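Local structure of beta-N-acetylglucosaminidase (3WO8) at residues K112-V117 with G164-C169; E345-E350 with R452-T457; D353-V358 with R387-E392; V399-E404 with N420-K425. The protein probably hydrolyses terminal non-reducing N-acetyl-D-hexosamine residues from N-acetyl-beta-D-hexosaminides, as a member of glycosyl hydrolase family 3. All coordinates share one frame; numbering follows the deposited sequence.

Contact 1 of 4, residues K112-V117 with G164-C169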
# COMPACT_ATOMS: atom_id res chain seq x y z
N LYS B 112 9.03 -6.63 -6.12
CA LYS B 112 8.20 -6.47 -7.29
C LYS B 112 7.30 -5.24 -7.09
O LYS B 112 7.11 -4.42 -7.97
CB LYS B 112 7.41 -7.77 -7.56
CG LYS B 112 6.73 -7.81 -8.92
CD LYS B 112 7.70 -8.12 -10.08
CE LYS B 112 7.06 -8.00 -11.47
NZ LYS B 112 6.48 -6.64 -11.73
N ILE B 113 6.82 -5.04 -5.87
CA ILE B 113 6.07 -3.83 -5.58
C ILE B 113 6.92 -2.53 -5.65
O ILE B 113 6.49 -1.51 -6.17
CB ILE B 113 5.34 -3.99 -4.24
CG1 ILE B 113 4.25 -5.07 -4.40
CG2 ILE B 113 4.71 -2.66 -3.83
CD1 ILE B 113 3.65 -5.51 -3.07
N MET B 114 8.12 -2.56 -5.11
CA MET B 114 8.95 -1.39 -5.17
C MET B 114 9.10 -1.00 -6.62
O MET B 114 9.03 0.18 -7.01
CB MET B 114 10.31 -1.68 -4.55
CG MET B 114 10.32 -1.55 -3.04
SD MET B 114 11.68 -2.50 -2.36
CE MET B 114 11.23 -2.66 -0.63
N GLU B 115 9.25 -2.02 -7.45
CA GLU B 115 9.50 -1.81 -8.84
C GLU B 115 8.37 -1.11 -9.57
O GLU B 115 8.59 -0.21 -10.40
CB GLU B 115 9.76 -3.13 -9.48
CG GLU B 115 10.52 -2.97 -10.77
CD GLU B 115 9.82 -3.64 -11.88
OE1 GLU B 115 8.84 -3.03 -12.36
OE2 GLU B 115 10.25 -4.76 -12.21
N ILE B 116 7.15 -1.57 -9.27
CA ILE B 116 5.95 -1.02 -9.85
C ILE B 116 5.81 0.44 -9.44
O ILE B 116 5.37 1.29 -10.23
CB ILE B 116 4.74 -1.84 -9.42
CG1 ILE B 116 4.72 -3.13 -10.22
CG2 ILE B 116 3.45 -1.10 -9.67
CD1 ILE B 116 3.80 -4.21 -9.69
N VAL B 117 6.21 0.71 -8.21
CA VAL B 117 6.07 2.03 -7.63
C VAL B 117 7.10 2.96 -8.26
O VAL B 117 6.85 4.14 -8.45
CB VAL B 117 6.34 1.93 -6.12
CG1 VAL B 117 6.39 3.30 -5.50
CG2 VAL B 117 5.29 1.11 -5.41
N GLY B 164 12.67 -9.57 -8.03
CA GLY B 164 11.53 -8.62 -8.06
C GLY B 164 11.77 -7.34 -8.86
O GLY B 164 10.84 -6.71 -9.38
N GLY B 165 13.02 -6.91 -8.95
CA GLY B 165 13.31 -5.72 -9.74
C GLY B 165 14.11 -4.66 -9.03
O GLY B 165 14.32 -3.59 -9.61
N VAL B 166 14.58 -4.92 -7.82
CA VAL B 166 15.39 -3.92 -7.15
C VAL B 166 16.75 -4.46 -6.71
O VAL B 166 16.89 -5.60 -6.28
CB VAL B 166 14.66 -3.28 -5.93
CG1 VAL B 166 13.31 -2.74 -6.36
CG2 VAL B 166 14.49 -4.29 -4.79
N ILE B 167 17.72 -3.55 -6.79
CA ILE B 167 19.06 -3.84 -6.34
C ILE B 167 19.08 -3.61 -4.85
O ILE B 167 18.70 -2.52 -4.38
CB ILE B 167 20.08 -2.88 -6.95
CG1 ILE B 167 19.98 -2.91 -8.47
CG2 ILE B 167 21.49 -3.26 -6.52
CD1 ILE B 167 20.54 -1.67 -9.11
N PRO B 168 19.53 -4.62 -4.10
CA PRO B 168 19.57 -4.46 -2.67
C PRO B 168 20.86 -3.87 -2.25
O PRO B 168 21.80 -3.78 -3.02
CB PRO B 168 19.48 -5.88 -2.14
CG PRO B 168 20.19 -6.68 -3.20
CD PRO B 168 19.91 -5.96 -4.52
N CYS B 169 20.89 -3.52 -0.98
CA CYS B 169 22.05 -2.99 -0.34
C CYS B 169 22.29 -3.67 1.02
O CYS B 169 21.60 -3.40 1.98
CB CYS B 169 21.85 -1.51 -0.14
SG CYS B 169 23.36 -0.77 0.48
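Lys-112 and Glu-115, one turn apart on their helix, close around the carbonyl oxygen of Gly-164. The CA-H of Lys-112 points at Gly-164 O (CA to O 3.4 Å, 151° at the hydrogen), and the Lys-112 side chain, with CG anti to the backbone N (chi1 -168°), brings CD within 3.5 Å of Gly-164 O before its amine leads off. From the next turn Glu-115 lays CB 3.7 Å from Gly-164 O and CG 4.0 Å from Gly-165 O. Its OE2 ends 3.5 Å from Gly-164 O, but both are acceptors, so its aliphatic part makes the packing. Cutting Glu-115 back to an alanine is likely to leave a gap beside Gly-165 O, with only CB of this side chain still against Gly-164 O. Further along, Met-114 crosses Val-166 at about a right angle, its CB 3.7 Å from Val-166 CG1. Behind this shell, Gly-165 has positive phi (128°) and is the C-prime residue of a Schellman motif; any CB on Gly-164 would strike Lys-112 N, and one on Gly-165 would strike Glu-115 CG. The contact thus packs helix 100-117 of the TIM barrel against the end of helix 147-164, where the chain turns into strand 167-173; Met-114 and Val-166 both reach Val-122 of strand 121-122, while Ile-113 and Ile-116 pack on Ile-116 and Val-109 of the second subunit.

Contact 2 of 4, residues E345-E350 with R452-T457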
# COMPACT_ATOMS: atom_id res chain seq x y z
N GLU B 345 -8.49 20.59 -17.75
CA GLU B 345 -8.66 21.72 -18.66
C GLU B 345 -8.73 22.96 -17.80
O GLU B 345 -9.42 22.94 -16.78
CB GLU B 345 -10.01 21.61 -19.39
CG GLU B 345 -10.02 20.69 -20.60
CD GLU B 345 -11.43 20.23 -20.97
OE1 GLU B 345 -12.32 20.27 -20.10
OE2 GLU B 345 -11.62 19.81 -22.14
N PHE B 346 -8.03 24.03 -18.22
CA PHE B 346 -8.25 25.37 -17.66
C PHE B 346 -9.16 26.16 -18.58
O PHE B 346 -8.96 26.19 -19.74
CB PHE B 346 -6.95 26.12 -17.49
CG PHE B 346 -5.86 25.32 -16.83
CD1 PHE B 346 -5.77 25.23 -15.45
CD2 PHE B 346 -4.91 24.67 -17.60
CE1 PHE B 346 -4.75 24.51 -14.86
CE2 PHE B 346 -3.89 23.94 -17.01
CZ PHE B 346 -3.82 23.86 -15.64
N LEU B 347 -10.16 26.82 -18.04
CA LEU B 347 -11.19 27.50 -18.82
C LEU B 347 -11.38 28.96 -18.36
O LEU B 347 -11.97 29.24 -17.29
CB LEU B 347 -12.56 26.80 -18.63
CG LEU B 347 -13.04 25.68 -19.56
CD1 LEU B 347 -11.87 24.79 -20.00
CD2 LEU B 347 -14.17 24.89 -18.88
N GLY B 348 -10.96 29.90 -19.20
CA GLY B 348 -11.22 31.33 -18.96
C GLY B 348 -10.00 32.10 -18.50
O GLY B 348 -10.11 33.27 -18.20
N PHE B 349 -8.85 31.45 -18.44
CA PHE B 349 -7.61 32.10 -18.06
C PHE B 349 -6.52 31.12 -18.40
O PHE B 349 -6.80 29.96 -18.66
CB PHE B 349 -7.58 32.36 -16.55
CG PHE B 349 -7.65 31.10 -15.72
CD1 PHE B 349 -8.88 30.51 -15.44
CD2 PHE B 349 -6.47 30.47 -15.30
CE1 PHE B 349 -8.94 29.33 -14.72
CE2 PHE B 349 -6.52 29.29 -14.59
CZ PHE B 349 -7.76 28.72 -14.29
N GLU B 350 -5.28 31.57 -18.37
CA GLU B 350 -4.15 30.67 -18.64
C GLU B 350 -3.24 30.56 -17.42
O GLU B 350 -2.60 29.54 -17.22
CB GLU B 350 -3.37 31.16 -19.86
CG GLU B 350 -4.06 30.89 -21.21
CD GLU B 350 -3.73 31.94 -22.27
OE1 GLU B 350 -4.59 32.21 -23.14
OE2 GLU B 350 -2.61 32.50 -22.25
N ARG B 452 -16.55 32.49 -16.67
CA ARG B 452 -15.75 32.49 -15.44
C ARG B 452 -14.45 31.67 -15.54
O ARG B 452 -14.17 31.00 -16.56
CB ARG B 452 -16.59 32.02 -14.26
CG ARG B 452 -17.89 32.78 -14.17
CD ARG B 452 -18.36 33.00 -12.74
NE ARG B 452 -19.56 33.83 -12.68
CZ ARG B 452 -20.01 34.47 -11.60
NH1 ARG B 452 -19.38 34.43 -10.44
NH2 ARG B 452 -21.12 35.18 -11.70
N LYS B 453 -13.62 31.79 -14.51
CA LYS B 453 -12.38 31.02 -14.41
C LYS B 453 -12.69 29.63 -13.82
O LYS B 453 -13.30 29.53 -12.74
CB LYS B 453 -11.35 31.76 -13.56
CG LYS B 453 -10.98 33.16 -14.05
CD LYS B 453 -9.65 33.62 -13.44
CE LYS B 453 -9.31 35.07 -13.74
NZ LYS B 453 -10.51 35.93 -13.52
N ILE B 454 -12.33 28.58 -14.55
CA ILE B 454 -12.71 27.22 -14.19
C ILE B 454 -11.57 26.25 -14.35
O ILE B 454 -10.87 26.25 -15.37
CB ILE B 454 -13.83 26.71 -15.05
CG1 ILE B 454 -15.02 27.67 -14.99
CG2 ILE B 454 -14.25 25.32 -14.59
CD1 ILE B 454 -16.08 27.36 -16.03
N VAL B 455 -11.36 25.42 -13.32
CA VAL B 455 -10.46 24.28 -13.43
C VAL B 455 -11.34 23.03 -13.36
O VAL B 455 -12.09 22.82 -12.37
CB VAL B 455 -9.38 24.26 -12.36
CG1 VAL B 455 -8.47 23.06 -12.57
CG2 VAL B 455 -8.55 25.51 -12.44
N VAL B 456 -11.28 22.28 -14.46
CA VAL B 456 -11.99 21.01 -14.63
C VAL B 456 -10.99 19.91 -14.43
O VAL B 456 -10.21 19.61 -15.32
CB VAL B 456 -12.65 20.89 -16.03
CG1 VAL B 456 -13.35 19.57 -16.15
CG2 VAL B 456 -13.66 22.03 -16.27
N THR B 457 -10.95 19.36 -13.22
CA THR B 457 -10.18 18.13 -12.95
C THR B 457 -11.16 17.04 -13.31
O THR B 457 -12.39 17.30 -13.48
CB THR B 457 -9.83 17.99 -11.46
OG1 THR B 457 -11.01 18.14 -10.67
CG2 THR B 457 -8.82 19.04 -11.05
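Ile-454 O is held from two neighbouring residues of strand 345-347: Leu-347 N donates to it at 2.8 Å, in the carbonyl plane, and the CA-H of Phe-346 adds a longer contact (CA to Ile-454 O 3.6 Å). In return Ile-454 N bonds to Leu-347 O, more bent at 141°. Glu-345 and Val-456 form the second hydrogen-bonded pair, in which Val-456 N reaches Glu-345 O almost straight (3.0 Å, 171°). Between them Phe-346 and Val-455 make the non-hydrogen-bonded pair, side by side. On one face Leu-347 lies beside Ile-454, CB to CB 3.8 Å, and sends CD2 to Val-456 CG2. On the other, Val-455 CG2 meets the edges of two rings, Phe-346 at CD1 and Phe-349 at CZ (3.8 Å from CG2). Phe-349 reaches back because its CG sits between the backbone N and the carbonyl carbon (chi1 62°); its CD1 comes to 3.3 Å from Lys-453 CB, and the lysine methylenes run on past the ring. Gly-348, with positive phi, makes the turn before it, where a CB would collide with Arg-452 O. Arg-452 itself points off to the carbonyl oxygens of Leu-428 and Leu-430. Val-455 also touches Ser-468 of helix 462-471. Strand 453-456 pairs in parallel with strand 435-439, and strand 345-347 is thus the antiparallel edge strand on the otherwise parallel sheet of an alpha/beta domain.

Contact 3 of 4, residues D353-V358 with R387-E392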
# COMPACT_ATOMS: atom_id res chain seq x y z
N ASP B 353 -1.92 35.29 -10.93
CA ASP B 353 -0.82 35.86 -10.16
C ASP B 353 -0.90 35.25 -8.77
O ASP B 353 -1.98 35.22 -8.15
CB ASP B 353 -0.92 37.40 -10.05
CG ASP B 353 -0.59 38.13 -11.38
OD1 ASP B 353 -0.18 37.51 -12.38
OD2 ASP B 353 -0.74 39.37 -11.39
N HIS B 354 0.23 34.72 -8.32
CA HIS B 354 0.32 34.19 -6.98
C HIS B 354 0.13 35.39 -6.04
O HIS B 354 1.02 36.23 -5.88
CB HIS B 354 1.63 33.42 -6.75
CG HIS B 354 2.06 33.41 -5.31
ND1 HIS B 354 3.24 33.98 -4.87
CD2 HIS B 354 1.45 32.93 -4.20
CE1 HIS B 354 3.34 33.84 -3.56
NE2 HIS B 354 2.27 33.21 -3.12
N THR B 355 -1.07 35.50 -5.49
CA THR B 355 -1.38 36.45 -4.45
C THR B 355 -0.78 35.94 -3.15
O THR B 355 -0.28 34.82 -3.07
CB THR B 355 -2.89 36.59 -4.28
OG1 THR B 355 -3.46 35.30 -4.00
CG2 THR B 355 -3.53 37.15 -5.52
N SER B 356 -0.86 36.73 -2.11
CA SER B 356 -0.28 36.31 -0.85
C SER B 356 -1.16 35.27 -0.12
O SER B 356 -0.68 34.33 0.55
CB SER B 356 -0.05 37.53 0.03
OG SER B 356 0.78 37.18 1.11
N GLU B 357 -2.47 35.47 -0.23
CA GLU B 357 -3.39 34.55 0.41
C GLU B 357 -4.50 34.14 -0.53
O GLU B 357 -4.95 34.93 -1.39
CB GLU B 357 -3.97 35.13 1.71
CG GLU B 357 -5.18 36.04 1.54
CD GLU B 357 -6.52 35.31 1.47
OE1 GLU B 357 -6.81 34.53 2.41
OE2 GLU B 357 -7.28 35.57 0.50
N VAL B 358 -4.92 32.90 -0.34
CA VAL B 358 -6.12 32.40 -0.96
C VAL B 358 -7.10 32.09 0.11
O VAL B 358 -6.72 31.65 1.16
CB VAL B 358 -5.92 31.10 -1.70
CG1 VAL B 358 -5.59 31.40 -3.12
CG2 VAL B 358 -4.82 30.27 -1.04
N ARG B 387 0.94 24.28 -0.29
CA ARG B 387 2.25 24.14 -0.95
C ARG B 387 2.56 25.28 -1.88
O ARG B 387 3.71 25.49 -2.22
CB ARG B 387 2.36 22.80 -1.68
CG ARG B 387 2.32 21.62 -0.73
CD ARG B 387 2.59 20.27 -1.37
NE ARG B 387 2.96 19.40 -0.26
CZ ARG B 387 4.21 19.23 0.20
NH1 ARG B 387 4.38 18.45 1.25
NH2 ARG B 387 5.28 19.79 -0.41
N PHE B 388 1.54 26.03 -2.26
CA PHE B 388 1.66 27.17 -3.18
C PHE B 388 1.22 28.54 -2.63
O PHE B 388 1.24 29.52 -3.35
CB PHE B 388 0.78 26.91 -4.39
CG PHE B 388 0.93 25.55 -4.97
CD1 PHE B 388 1.89 25.30 -5.93
CD2 PHE B 388 0.10 24.51 -4.57
CE1 PHE B 388 2.03 24.04 -6.49
CE2 PHE B 388 0.23 23.24 -5.12
CZ PHE B 388 1.20 23.01 -6.08
N PHE B 389 0.76 28.60 -1.39
CA PHE B 389 0.38 29.85 -0.73
C PHE B 389 0.84 29.91 0.74
O PHE B 389 0.78 28.92 1.50
CB PHE B 389 -1.11 30.03 -0.80
CG PHE B 389 -1.62 30.14 -2.18
CD1 PHE B 389 -1.84 29.01 -2.93
CD2 PHE B 389 -1.87 31.38 -2.75
CE1 PHE B 389 -2.31 29.12 -4.22
CE2 PHE B 389 -2.33 31.50 -4.04
CZ PHE B 389 -2.56 30.36 -4.77
N GLU B 390 1.28 31.10 1.13
CA GLU B 390 1.87 31.31 2.47
C GLU B 390 0.80 31.64 3.52
O GLU B 390 1.06 31.60 4.72
CB GLU B 390 2.97 32.38 2.43
CG GLU B 390 2.55 33.69 1.77
CD GLU B 390 3.73 34.46 1.22
OE1 GLU B 390 4.53 33.87 0.45
OE2 GLU B 390 3.87 35.66 1.55
N VAL B 391 -0.39 31.98 3.03
CA VAL B 391 -1.55 32.18 3.89
C VAL B 391 -2.86 31.72 3.23
O VAL B 391 -3.09 31.92 2.05
CB VAL B 391 -1.67 33.66 4.30
CG1 VAL B 391 -2.63 33.80 5.46
CG2 VAL B 391 -0.31 34.23 4.65
N GLU B 392 -3.74 31.14 4.03
CA GLU B 392 -4.96 30.59 3.51
C GLU B 392 -6.07 30.57 4.56
O GLU B 392 -5.88 30.13 5.68
CB GLU B 392 -4.74 29.21 2.86
CG GLU B 392 -4.17 28.10 3.71
CD GLU B 392 -4.30 26.71 3.07
OE1 GLU B 392 -5.28 26.00 3.40
OE2 GLU B 392 -3.44 26.29 2.25
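Val-358 and Glu-392 run as a parallel pair, with Val-358 N bonded to Val-391 O (3.2 Å) and the CA-H of Glu-392 directed at Val-358 O; Val-391 N makes only a weak bond to Ser-356 O. Val-358 covers one face of the Phe-389 ring, its CG2 3.7 Å from the ring centroid in a CH-pi contact and its CG1 3.4 Å from Phe-389 CE2. From the other side of the ring plane the edge of His-354 approaches in an offset edge-to-face pair, centroids 5.6 Å apart and planes at 63°; CG swung opposite the backbone N (chi1 153°) carries the histidine ring across. Without the phenyl ring, as with an alanine here, Val-358 is likely to be left over a gap and His-354 freer to turn. Ser-356 OG gives Glu-390 OE2 a weak bond of 3.5 Å. Thr-355 OG1 holds Glu-357 O at 3.0 Å within its own segment, while Glu-357 OE2 accepts from Asp-409 N. The contact joins the starts of strands 357-363 and 391-397, neighbours in the sheet linked by a beta-alpha-beta crossover through helix 374-385, whose Val-385 touches both Val-358 and Glu-392; Phe-388 leads instead to helix 462-471.

Contact 4 of 4, residues V399-E404 with N420-K425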
# COMPACT_ATOMS: atom_id res chain seq x y z
N VAL B 399 -22.66 21.12 0.55
CA VAL B 399 -22.82 21.15 -0.88
C VAL B 399 -24.20 21.65 -1.23
O VAL B 399 -24.37 22.47 -2.12
CB VAL B 399 -22.52 19.76 -1.48
CG1 VAL B 399 -23.62 19.25 -2.43
CG2 VAL B 399 -21.20 19.81 -2.21
N GLU B 400 -25.19 21.16 -0.50
CA GLU B 400 -26.62 21.48 -0.71
C GLU B 400 -26.99 22.95 -0.45
O GLU B 400 -27.94 23.44 -1.04
CB GLU B 400 -27.56 20.50 0.07
CG GLU B 400 -27.13 20.11 1.49
CD GLU B 400 -26.00 19.03 1.59
OE1 GLU B 400 -25.70 18.58 2.72
OE2 GLU B 400 -25.39 18.63 0.56
N ASP B 401 -26.25 23.65 0.41
CA ASP B 401 -26.50 25.06 0.70
C ASP B 401 -25.79 26.02 -0.26
O ASP B 401 -26.29 27.11 -0.56
CB ASP B 401 -26.13 25.40 2.16
CG ASP B 401 -27.20 24.93 3.16
OD1 ASP B 401 -28.40 25.09 2.85
OD2 ASP B 401 -26.84 24.38 4.23
N GLY B 402 -24.62 25.62 -0.75
CA GLY B 402 -23.71 26.53 -1.45
C GLY B 402 -22.75 27.19 -0.46
O GLY B 402 -22.88 27.05 0.77
N PRO B 403 -21.77 27.91 -0.99
CA PRO B 403 -20.82 28.62 -0.16
C PRO B 403 -21.36 29.93 0.36
O PRO B 403 -21.86 30.75 -0.43
CB PRO B 403 -19.66 28.90 -1.10
CG PRO B 403 -20.28 28.91 -2.45
CD PRO B 403 -21.44 27.98 -2.40
N GLU B 404 -21.27 30.12 1.68
CA GLU B 404 -21.42 31.43 2.31
C GLU B 404 -20.54 32.43 1.56
O GLU B 404 -19.47 32.07 1.01
CB GLU B 404 -21.03 31.36 3.80
CG GLU B 404 -19.66 30.69 4.10
CD GLU B 404 -19.72 29.24 4.69
OE1 GLU B 404 -19.42 29.10 5.90
OE2 GLU B 404 -20.05 28.24 3.98
N ASN B 420 -29.06 22.30 -6.06
CA ASN B 420 -30.19 23.24 -6.14
C ASN B 420 -29.81 24.57 -6.72
O ASN B 420 -28.65 24.82 -7.06
CB ASN B 420 -30.92 23.46 -4.79
CG ASN B 420 -30.33 22.69 -3.63
OD1 ASN B 420 -30.21 21.46 -3.68
ND2 ASN B 420 -30.02 23.39 -2.55
N GLU B 421 -30.83 25.42 -6.87
CA GLU B 421 -30.70 26.74 -7.45
C GLU B 421 -30.22 27.73 -6.40
O GLU B 421 -29.39 28.59 -6.69
CB GLU B 421 -32.05 27.19 -8.05
CG GLU B 421 -32.12 28.64 -8.58
CD GLU B 421 -31.26 28.90 -9.81
OE1 GLU B 421 -31.50 28.27 -10.85
OE2 GLU B 421 -30.34 29.75 -9.76
N LYS B 422 -30.71 27.61 -5.17
CA LYS B 422 -30.24 28.52 -4.13
C LYS B 422 -28.73 28.36 -3.96
O LYS B 422 -28.00 29.35 -3.80
CB LYS B 422 -30.99 28.32 -2.81
CG LYS B 422 -30.80 26.98 -2.13
CD LYS B 422 -29.80 27.05 -0.98
CE LYS B 422 -30.28 27.95 0.16
NZ LYS B 422 -29.39 27.83 1.35
N ALA B 423 -28.27 27.11 -4.07
CA ALA B 423 -26.85 26.80 -4.01
C ALA B 423 -26.08 27.34 -5.23
O ALA B 423 -25.03 27.95 -5.09
CB ALA B 423 -26.64 25.30 -3.86
N LEU B 424 -26.61 27.13 -6.41
CA LEU B 424 -25.94 27.65 -7.60
C LEU B 424 -25.78 29.16 -7.46
O LEU B 424 -24.74 29.71 -7.81
CB LEU B 424 -26.72 27.32 -8.88
CG LEU B 424 -26.18 28.09 -10.10
CD1 LEU B 424 -24.72 27.75 -10.40
CD2 LEU B 424 -27.03 27.86 -11.35
N LYS B 425 -26.82 29.79 -6.93
CA LYS B 425 -26.81 31.22 -6.64
C LYS B 425 -25.65 31.59 -5.71
O LYS B 425 -24.86 32.48 -6.03
CB LYS B 425 -28.17 31.65 -6.05
CG LYS B 425 -28.11 32.78 -5.02
CD LYS B 425 -29.44 33.50 -4.84
CE LYS B 425 -29.27 34.87 -4.18
NZ LYS B 425 -30.41 35.78 -4.48
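The carboxamide of Asn-420 meets Glu-400 O, and the carboxylate of Asp-401 meets the amine of Lys-422; both partners are tilted out of the plane of the flat group. Asn-420 ND2 lies 2.6 Å from Glu-400 O, but the N-H points poorly (118°), making this a weak bond despite the short distance. CG eclipses the backbone N in Asn-420 (chi1 1°), an unusual torsion that turns the amide across to the loop. The setting is a helix start packed against a loop: Asn-420 holds the N-cap position of helix 421-429 without a capping bond from its side chain, and residues 399-404 belong to the connection between strands 391-397 and 411-415 of the C-terminal alpha/beta domain. Lys-422 comes alongside Asp-401, its NZ 3.3 Å from Asp-401 OD1, a weak bond within a salt bridge. Bends at chi2 and chi3 fold the lysine so that CD passes 3.5 Å from Asp-401 O. Pro-403 packs on Ala-426 and His-427 one turn further along the helix, and Val-399 rests on Pro-363 and Pro-419. Gly-402, at positive phi, lets the loop pass close: a CB there would clash with Ala-423 O, which already accepts from His-427 ND1. Ala-423 fills the join, its CB 3.6 Å from Glu-400 O and its CA-H aimed at Asp-401 O, with CA 3.5 Å from that oxygen.

How the contacts relate
Contact 1 comes first along the chain and stands apart, in the TIM-barrel domain and beside the second subunit; its centre is about 39, 38 and 49 Å from those of contacts 2, 3 and 4. The other three belong to the C-terminal domain. Contact 2 pairs residues 345-350 with 452-457, and contacts 3 and 4 fall, in that order, within the chain between them. Contacts 2 and 3 reach the same mixed sheet from its two edges, strands 345-347 and 391-397, with centres about 18 Å apart. Contact 4 packs a loop on helix 421-429, its nearest atoms about 7 Å from contact 2. Contacts 2 and 3 thus frame the C-terminal sheet, while contact 1 lies in the barrel.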